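Local coordinates for protein PTHB1 (Homo sapiens, PDB 4YD8), which forms part of the BBSome, a coat complex thought to sort specific membrane proteins to primary cilia, through a chain that begins with a seven-bladed beta-propeller, at residues D35-G38 / D42-I45; K89-S92 / L97-A100; A261-V266 / Q280-K285; L295-V300 / N306-N311. All blocks are in the same frame, centred on the assembly; numbering follows the deposited sequence. Where two conformers were deposited one is given.

Interaction 1: D35-G38 / D42-I45; sequences DNSG and DKII
Lys43 reaches from the start of strand 43-47 into the preceding loop and forms a salt bridge with Asp35, with NZ 2.9 Å from Asp35 OD1. The ammonium meets that oxygen on its syn side, 16° out of the carboxylate plane. Lys43 CE lies 3.4 Å from Asp35 OD2, and the two side chains cross at about a right angle. Ser37 brings a second oxygen, its OG being 2.8 Å from Lys43 NZ. The lysine chain bends once, at chi2 (78°), and is extended beyond, which brings NZ to the Asp35 carboxylate. The same ammonium also donates to the backbone oxygen of Gln41 and, weakly, to Asn33 OD1. Oxygens of Asn33, Asp35 and Ser37, spaced at alternate positions along the loop, thus gather round one cationic nitrogen. That spacing recalls the DxDxDG calcium loops found between strands of other propellers, with a lysine ammonium apparently occupying the centre. Further out, the loop braces its own ligands. Ser37 N makes a weak bond to Asp35 OD1, 3.4 Å long and bent to 129°, in the pattern of an Asx turn, so OD1 receives the ammonium and, weakly, this N-H. Ser37 OG is hydrogen-bonded to Asn33 OD1 and Asn39 OD1. Behind the lysine, backbone bonding of Lys43 to Ala32 ties its root to strand 29-32, and its side chain also rests on Ile55 of strand 52-56.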
# COMPACT_ATOMS: atom_id res chain seq x y z
N ASP A 35 11.24 11.37 -3.98
CA ASP A 35 12.45 12.13 -4.31
C ASP A 35 12.87 13.07 -3.19
O ASP A 35 13.69 13.97 -3.41
CB ASP A 35 12.26 12.92 -5.61
CG ASP A 35 11.09 13.90 -5.55
OD1 ASP A 35 10.43 14.01 -4.49
OD2 ASP A 35 10.83 14.59 -6.57
N ASN A 36 12.32 12.85 -1.99
CA ASN A 36 12.71 13.62 -0.82
C ASN A 36 12.65 15.12 -1.04
O ASN A 36 13.54 15.85 -0.63
CB ASN A 36 14.10 13.19 -0.37
CG ASN A 36 14.11 11.71 0.04
OD1 ASN A 36 13.58 11.37 1.10
ND2 ASN A 36 14.62 10.83 -0.83
N SER A 37 11.60 15.55 -1.71
CA SER A 37 11.44 16.98 -2.01
C SER A 37 11.12 17.79 -0.76
O SER A 37 10.47 17.29 0.16
CB SER A 37 10.34 17.18 -3.05
OG SER A 37 9.10 16.75 -2.53
N GLY A 38 11.54 19.05 -0.74
CA GLY A 38 11.32 19.87 0.43
C GLY A 38 9.89 20.36 0.57
O GLY A 38 9.47 20.71 1.67
N ASP A 42 3.59 14.35 -2.44
CA ASP A 42 3.73 12.96 -2.88
C ASP A 42 3.95 12.89 -4.38
O ASP A 42 3.63 13.82 -5.12
CB ASP A 42 2.50 12.13 -2.51
CG ASP A 42 2.38 11.91 -1.03
OD1 ASP A 42 3.44 11.72 -0.38
OD2 ASP A 42 1.24 11.94 -0.51
N LYS A 43 4.52 11.78 -4.83
CA LYS A 43 4.52 11.43 -6.24
C LYS A 43 3.78 10.11 -6.36
O LYS A 43 3.71 9.37 -5.39
CB LYS A 43 5.93 11.30 -6.81
CG LYS A 43 6.62 12.64 -7.03
CD LYS A 43 7.13 13.21 -5.73
CE LYS A 43 7.48 14.68 -5.87
NZ LYS A 43 7.83 15.22 -4.54
N ILE A 44 3.22 9.83 -7.54
CA ILE A 44 2.56 8.55 -7.77
C ILE A 44 3.59 7.60 -8.35
O ILE A 44 4.22 7.90 -9.37
CB ILE A 44 1.38 8.68 -8.74
CG1 ILE A 44 0.38 9.73 -8.27
CG2 ILE A 44 0.68 7.34 -8.94
CD1 ILE A 44 -0.65 10.04 -9.33
N ILE A 45 3.78 6.46 -7.69
CA ILE A 45 4.67 5.43 -8.21
C ILE A 45 3.84 4.21 -8.55
O ILE A 45 3.09 3.72 -7.70
CB ILE A 45 5.77 5.00 -7.20
CG1 ILE A 45 6.57 6.22 -6.72
CG2 ILE A 45 6.67 3.92 -7.83
CD1 ILE A 45 6.20 6.70 -5.36

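Interaction 2: K89-S92 / L97-A100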
# COMPACT_ATOMS: atom_id res chain seq x y z
N LYS A 89 12.71 4.03 4.49
CA LYS A 89 14.10 4.31 4.83
C LYS A 89 14.96 3.04 4.68
O LYS A 89 15.43 2.48 5.68
CB LYS A 89 14.21 4.87 6.25
CG LYS A 89 13.44 6.19 6.45
CD LYS A 89 13.37 6.57 7.92
CE LYS A 89 12.52 7.83 8.11
NZ LYS A 89 12.64 8.33 9.50
N PHE A 90 15.17 2.62 3.44
CA PHE A 90 15.72 1.31 3.14
C PHE A 90 17.24 1.30 3.01
O PHE A 90 17.84 0.25 2.74
CB PHE A 90 15.10 0.78 1.85
CG PHE A 90 13.61 0.66 1.88
CD1 PHE A 90 12.95 0.17 3.01
CD2 PHE A 90 12.85 1.03 0.78
CE1 PHE A 90 11.56 0.06 3.03
CE2 PHE A 90 11.45 0.92 0.79
CZ PHE A 90 10.81 0.43 1.91
N VAL A 91 17.89 2.47 3.19
CA VAL A 91 19.35 2.55 3.03
C VAL A 91 20.02 2.93 4.35
O VAL A 91 19.64 3.90 5.00
CB VAL A 91 19.73 3.55 1.91
CG1 VAL A 91 21.26 3.79 1.85
CG2 VAL A 91 19.17 3.05 0.57
N SER A 92 21.02 2.15 4.76
CA SER A 92 21.65 2.40 6.05
C SER A 92 22.44 3.72 6.02
O SER A 92 22.99 4.09 5.00
CB SER A 92 22.57 1.24 6.44
OG SER A 92 23.61 1.07 5.50
N LEU A 97 14.10 8.75 2.04
CA LEU A 97 13.23 7.71 1.49
C LEU A 97 13.83 7.15 0.21
O LEU A 97 14.42 7.88 -0.60
CB LEU A 97 11.82 8.25 1.22
CG LEU A 97 11.11 8.86 2.44
CD1 LEU A 97 9.75 9.46 2.05
CD2 LEU A 97 10.97 7.81 3.53
N HIS A 98 13.66 5.84 0.03
CA HIS A 98 14.06 5.12 -1.17
C HIS A 98 12.92 4.22 -1.65
O HIS A 98 12.01 3.92 -0.90
CB HIS A 98 15.32 4.28 -0.92
CG HIS A 98 16.55 5.09 -0.74
ND1 HIS A 98 16.83 5.79 0.42
CD2 HIS A 98 17.59 5.34 -1.58
CE1 HIS A 98 17.98 6.41 0.29
NE2 HIS A 98 18.46 6.17 -0.91
N LEU A 99 13.01 3.79 -2.91
CA LEU A 99 11.99 2.96 -3.55
C LEU A 99 12.40 1.50 -3.48
O LEU A 99 13.50 1.16 -3.92
CB LEU A 99 11.82 3.36 -5.01
CG LEU A 99 10.86 2.51 -5.86
CD1 LEU A 99 9.44 2.61 -5.35
CD2 LEU A 99 10.94 2.89 -7.33
N ALA A 100 11.52 0.65 -2.95
CA ALA A 100 11.75 -0.80 -3.04
C ALA A 100 10.83 -1.36 -4.11
O ALA A 100 9.64 -1.05 -4.13
CB ALA A 100 11.51 -1.48 -1.70
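Val91 stands at about a right angle to His98 and sets one methyl squarely on the imidazole: CG2 lies 3.4 Å from the ring centroid and only 3° off the ring normal. All five ring atoms are therefore nearly equidistant from it, the signature of a centred CH-pi contact. His98 turns its CG anti to the carbonyl carbon (chi1 -71°), and its ND1 is bonded to Met96 O, which fixes the ring's rotation beneath the methyl. A serine in place of His98 would probably leave Val91 CG2 without its flat support and Met96 O without its imidazole partner. Phe90 approaches the same strand differently. Its CE2 rests 3.5 Å from Ala100 CB, while CD2 comes within 3.4 Å of His98 O at an oblique angle. At the outer end, Lys89 and Leu97 meet loosely, CG to CD2 at 4.2 Å, and the lysine's ammonium goes on to a salt bridge with Glu95. Residues 89-92 lie in the loop that links strands 84-88 and 98-102 of one propeller blade. Phe90 and Val91 touch Val109 on strand 106-112, Val91 also meets Met130 on strand 127-134, and Phe90 packs edge-to-face with Tyr144 of strand 139-145 in the next blade; its side chain lies about 7 Å from Gly145, a residue critical for protein stability.

Interaction 3: A261-V266 / Q280-K285; sequences ASSVFV and QIRFMK
A classic beta bulge, in which Arg282 and Phe283 both face Cys274, shapes the outer edge of this propeller blade. Arg282 points toward strand 263-268, while Phe283 starts off to the side and only the far end of its ring comes near. The closest pair of CA atoms, those of Ser263 and Arg282, is 8.5 Å apart, too far for backbone pairing, because strand 271-275 runs between the two. The contact is consequently made by side chains reaching past that strand. Arg282 does so with a largely extended chain that bends at chi3 (-83°). Its NH2 donates to Ser262 O over 3.1 Å with an N-H...O angle of 156°, and the donor is tilted 29° from the carbonyl plane. Arg282 was deposited in two conformers and Ser262 is poorly ordered, so this bond describes one modelled state of what is probably a flexible rim. The approach of NH1 to Ser263 OG is too short to be trusted and carries no weight. Deeper in, the contact becomes apolar. Phe265 CE2 and Phe283 CZ lie 4.1 Å apart, and the two side chains cross obliquely, so the pair is a glancing touch of ring atoms rather than a stack. Phe265 is buried further by Ile305 and by Phe294 and Pro296 of strand 291-298, whereas Phe283 also touches Val322. Packing between the second and fourth strands of a four-stranded antiparallel sheet, across an intervening third, belongs to the blade architecture of a beta-propeller.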
# COMPACT_ATOMS: atom_id res chain seq x y z
N ALA A 261 -4.08 5.49 19.33
CA ALA A 261 -4.34 4.07 19.57
C ALA A 261 -4.39 3.28 18.27
O ALA A 261 -5.20 3.57 17.38
CB ALA A 261 -5.64 3.90 20.34
N SER A 262 -3.53 2.27 18.17
CA SER A 262 -3.30 1.53 16.93
C SER A 262 -4.46 0.59 16.56
O SER A 262 -5.14 0.04 17.44
CB SER A 262 -1.99 0.74 17.05
OG SER A 262 -1.51 0.32 15.79
N SER A 263 -4.68 0.41 15.26
CA SER A 263 -5.75 -0.47 14.79
C SER A 263 -5.32 -1.34 13.62
O SER A 263 -4.64 -0.88 12.69
CB SER A 263 -6.98 0.34 14.38
OG SER A 263 -7.66 0.89 15.49
N VAL A 264 -5.74 -2.59 13.66
CA VAL A 264 -5.52 -3.53 12.58
C VAL A 264 -6.77 -3.61 11.71
O VAL A 264 -7.79 -4.12 12.15
CB VAL A 264 -5.20 -4.94 13.11
CG1 VAL A 264 -5.00 -5.89 11.96
CG2 VAL A 264 -3.98 -4.90 14.02
N PHE A 265 -6.72 -3.09 10.49
CA PHE A 265 -7.91 -3.19 9.65
C PHE A 265 -7.78 -4.36 8.70
O PHE A 265 -6.72 -4.56 8.10
CB PHE A 265 -8.15 -1.90 8.89
CG PHE A 265 -8.65 -0.79 9.75
CD1 PHE A 265 -7.77 -0.03 10.50
CD2 PHE A 265 -10.00 -0.53 9.84
CE1 PHE A 265 -8.25 1.00 11.31
CE2 PHE A 265 -10.47 0.49 10.63
CZ PHE A 265 -9.59 1.24 11.37
N VAL A 266 -8.85 -5.16 8.60
CA VAL A 266 -8.88 -6.28 7.68
C VAL A 266 -10.05 -6.14 6.71
O VAL A 266 -11.21 -5.96 7.11
CB VAL A 266 -8.99 -7.63 8.42
CG1 VAL A 266 -8.94 -8.78 7.41
CG2 VAL A 266 -7.83 -7.75 9.42
N GLN A 280 -8.43 -8.46 19.58
CA GLN A 280 -9.88 -8.48 19.82
C GLN A 280 -10.55 -7.60 18.79
O GLN A 280 -10.00 -6.59 18.38
CB GLN A 280 -10.24 -7.99 21.22
CG GLN A 280 -9.66 -8.78 22.38
CD GLN A 280 -9.99 -8.12 23.71
OE1 GLN A 280 -9.41 -7.09 24.07
NE2 GLN A 280 -10.92 -8.71 24.45
N ILE A 281 -11.74 -7.96 18.38
CA ILE A 281 -12.46 -7.10 17.45
C ILE A 281 -12.89 -5.82 18.15
O ILE A 281 -13.45 -5.86 19.24
CB ILE A 281 -13.69 -7.80 16.86
CG1 ILE A 281 -13.27 -9.07 16.12
CG2 ILE A 281 -14.37 -6.87 15.90
CD1 ILE A 281 -14.45 -9.92 15.69
N ARG A 282 -12.58 -4.68 17.52
CA ARG A 282 -13.06 -3.40 18.02
C ARG A 282 -14.42 -3.08 17.38
O ARG A 282 -15.37 -2.72 18.07
CB ARG A 282 -12.03 -2.29 17.74
CG ARG A 282 -12.34 -0.95 18.43
CD ARG A 282 -11.34 0.15 18.05
NE ARG A 282 -10.10 0.11 18.82
CZ ARG A 282 -8.90 -0.15 18.30
NH1 ARG A 282 -8.79 -0.41 17.01
NH2 ARG A 282 -7.82 -0.16 19.06
N PHE A 283 -14.49 -3.22 16.06
CA PHE A 283 -15.80 -3.20 15.40
C PHE A 283 -15.73 -3.97 14.08
O PHE A 283 -14.64 -4.25 13.56
CB PHE A 283 -16.34 -1.76 15.18
CG PHE A 283 -15.54 -0.93 14.19
CD1 PHE A 283 -15.59 -1.18 12.83
CD2 PHE A 283 -14.80 0.16 14.64
CE1 PHE A 283 -14.87 -0.40 11.93
CE2 PHE A 283 -14.08 0.94 13.74
CZ PHE A 283 -14.12 0.65 12.39
N MSE A 284 -16.88 -4.33 13.55
CA MSE A 284 -16.93 -4.96 12.24
C MSE A 284 -18.22 -4.58 11.55
O MSE A 284 -19.20 -4.19 12.19
CB MSE A 284 -16.80 -6.49 12.37
CG MSE A 284 -18.04 -7.14 12.91
SE MSE A 284 -17.85 -9.10 13.05
CE MSE A 284 -17.91 -9.49 11.16
N LYS A 285 -18.21 -4.67 10.23
CA LYS A 285 -19.30 -4.24 9.40
C LYS A 285 -19.48 -5.19 8.22
O LYS A 285 -18.53 -5.42 7.47
CB LYS A 285 -19.01 -2.82 8.89
CG LYS A 285 -19.76 -2.41 7.64
CD LYS A 285 -21.21 -2.16 7.93
CE LYS A 285 -21.82 -1.25 6.87
NZ LYS A 285 -23.24 -0.97 7.18
O HOH W 1 -5.45 -1.26 19.49

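Interaction 4: L295-V300 / N306-N311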
# COMPACT_ATOMS: atom_id res chain seq x y z
N LEU A 295 -8.71 1.47 2.14
CA LEU A 295 -7.68 2.28 2.76
C LEU A 295 -8.26 3.07 3.92
O LEU A 295 -8.95 4.07 3.69
CB LEU A 295 -7.05 3.26 1.74
CG LEU A 295 -5.91 4.07 2.37
CD1 LEU A 295 -4.65 3.21 2.45
CD2 LEU A 295 -5.66 5.37 1.62
N PRO A 296 -7.99 2.63 5.16
CA PRO A 296 -8.22 3.49 6.33
C PRO A 296 -7.27 4.67 6.22
O PRO A 296 -6.06 4.43 6.27
CB PRO A 296 -7.86 2.60 7.54
CG PRO A 296 -7.74 1.20 6.98
CD PRO A 296 -7.35 1.36 5.53
N TYR A 297 -7.77 5.89 6.05
CA TYR A 297 -6.91 6.98 5.55
C TYR A 297 -6.85 8.21 6.43
O TYR A 297 -5.96 9.04 6.25
CB TYR A 297 -7.36 7.41 4.14
CG TYR A 297 -8.70 8.14 4.09
CD1 TYR A 297 -9.89 7.42 4.03
CD2 TYR A 297 -8.77 9.53 4.07
CE1 TYR A 297 -11.12 8.07 3.98
CE2 TYR A 297 -10.01 10.20 4.01
CZ TYR A 297 -11.18 9.45 3.97
OH TYR A 297 -12.41 10.07 3.93
N CYS A 298 -7.76 8.35 7.39
CA CYS A 298 -7.69 9.50 8.29
C CYS A 298 -8.65 9.34 9.45
O CYS A 298 -9.50 8.45 9.47
CB CYS A 298 -7.98 10.81 7.56
SG CYS A 298 -9.75 11.22 7.36
N SER A 299 -8.50 10.23 10.42
CA SER A 299 -9.48 10.36 11.48
C SER A 299 -9.97 11.79 11.53
O SER A 299 -9.16 12.72 11.64
CB SER A 299 -8.89 9.95 12.83
OG SER A 299 -9.74 10.39 13.87
N VAL A 300 -11.29 11.99 11.42
CA VAL A 300 -11.83 13.36 11.45
C VAL A 300 -12.38 13.72 12.82
O VAL A 300 -12.79 14.85 13.05
CB VAL A 300 -12.94 13.57 10.40
CG1 VAL A 300 -12.45 13.16 9.01
CG2 VAL A 300 -14.20 12.79 10.79
N ASN A 306 -11.82 7.08 9.30
CA ASN A 306 -12.44 7.07 7.97
C ASN A 306 -11.74 6.07 7.04
O ASN A 306 -10.51 6.03 6.98
CB ASN A 306 -12.42 8.47 7.32
CG ASN A 306 -13.56 9.37 7.81
OD1 ASN A 306 -14.07 9.22 8.92
ND2 ASN A 306 -13.92 10.36 6.98
N THR A 307 -12.53 5.28 6.32
CA THR A 307 -12.01 4.23 5.46
C THR A 307 -12.62 4.29 4.06
O THR A 307 -13.84 4.34 3.91
CB THR A 307 -12.29 2.84 6.07
OG1 THR A 307 -11.69 2.76 7.37
CG2 THR A 307 -11.72 1.74 5.17
N LEU A 308 -11.75 4.30 3.05
CA LEU A 308 -12.19 4.19 1.67
C LEU A 308 -12.36 2.72 1.32
O LEU A 308 -11.50 1.93 1.65
CB LEU A 308 -11.18 4.83 0.71
CG LEU A 308 -11.24 6.34 0.58
CD1 LEU A 308 -9.86 6.82 0.15
CD2 LEU A 308 -12.27 6.70 -0.47
N ILE A 309 -13.46 2.37 0.66
CA ILE A 309 -13.62 1.00 0.15
C ILE A 309 -14.11 1.05 -1.29
O ILE A 309 -15.15 1.64 -1.59
CB ILE A 309 -14.62 0.19 1.01
CG1 ILE A 309 -14.16 0.17 2.49
CG2 ILE A 309 -14.76 -1.24 0.45
CD1 ILE A 309 -15.03 -0.70 3.44
N GLY A 310 -13.31 0.47 -2.19
CA GLY A 310 -13.64 0.41 -3.60
C GLY A 310 -14.30 -0.94 -3.85
O GLY A 310 -14.01 -1.91 -3.14
N ASN A 311 -15.17 -1.02 -4.85
CA ASN A 311 -15.93 -2.24 -5.08
C ASN A 311 -15.95 -2.68 -6.54
O ASN A 311 -15.53 -1.94 -7.42
CB ASN A 311 -17.36 -2.08 -4.59
CG ASN A 311 -17.41 -1.65 -3.16
OD1 ASN A 311 -17.34 -2.47 -2.25
ND2 ASN A 311 -17.54 -0.34 -2.93
O HOH W 2 -12.66 9.52 11.24
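Tyr297 leans over Asn306 and Leu308 of the partner strand, its CG lying between the backbone N and the carbonyl carbon (chi1 70°). From CB the ring turns back across strand 306-311: CG comes to 4.0 Å from Asn306 O, and CD1 closes to 3.3 Å from that oxygen. One step further, CE1 lies 3.6 Å from Asn306 CB and 3.8 Å from Leu308 CG, while Leu308 CD1 sits over one ring face. At the tip, OH accepts a weak but straight bond from Asn306 ND2, 3.4 Å long at 166°, with ring and amide planes 67° apart. The other end of that amide, OD1, takes a hydrogen bond from a water that also accepts from Val300 N. Replacing Tyr297 by an alanine would probably deprive Leu308 of its aromatic neighbour and leave Asn306 ND2 without this phenolic acceptor. The backbone bonds fix the register beneath the ring. Tyr297 N donates to Asn306 O at 2.9 Å and Asn306 N to Cys298 O at 2.7 Å, so two consecutive residues face one, and the register moves by one after the Pro296-Thr307 non-hydrogen-bonded pair. Such an arrangement is a beta bulge in an antiparallel hairpin, here between strands 291-298 and 306-311 of the propeller.

The four contacts follow one another along the chain without overlap and fall in four blades of the seven-bladed propeller. Interactions 1 and 2 belong to successive four-stranded sheets, their centres 13 Å apart, and they touch: Asn36 OD1 and Leu97 N are 2.8 Å apart, a probable hydrogen bond, and Ile45 packs on Leu99. Interactions 3 and 4 form a second adjacent pair, also 13 Å between centres, joined where Phe265 CG lies 3.5 Å from Pro296 CG, and strands 281-286 and 291-298 follow directly in sequence. The pairs are 22 to 30 Å apart, centre to centre, and do not touch. Blade-to-blade packing thus links neighbours at two separate places round the ring.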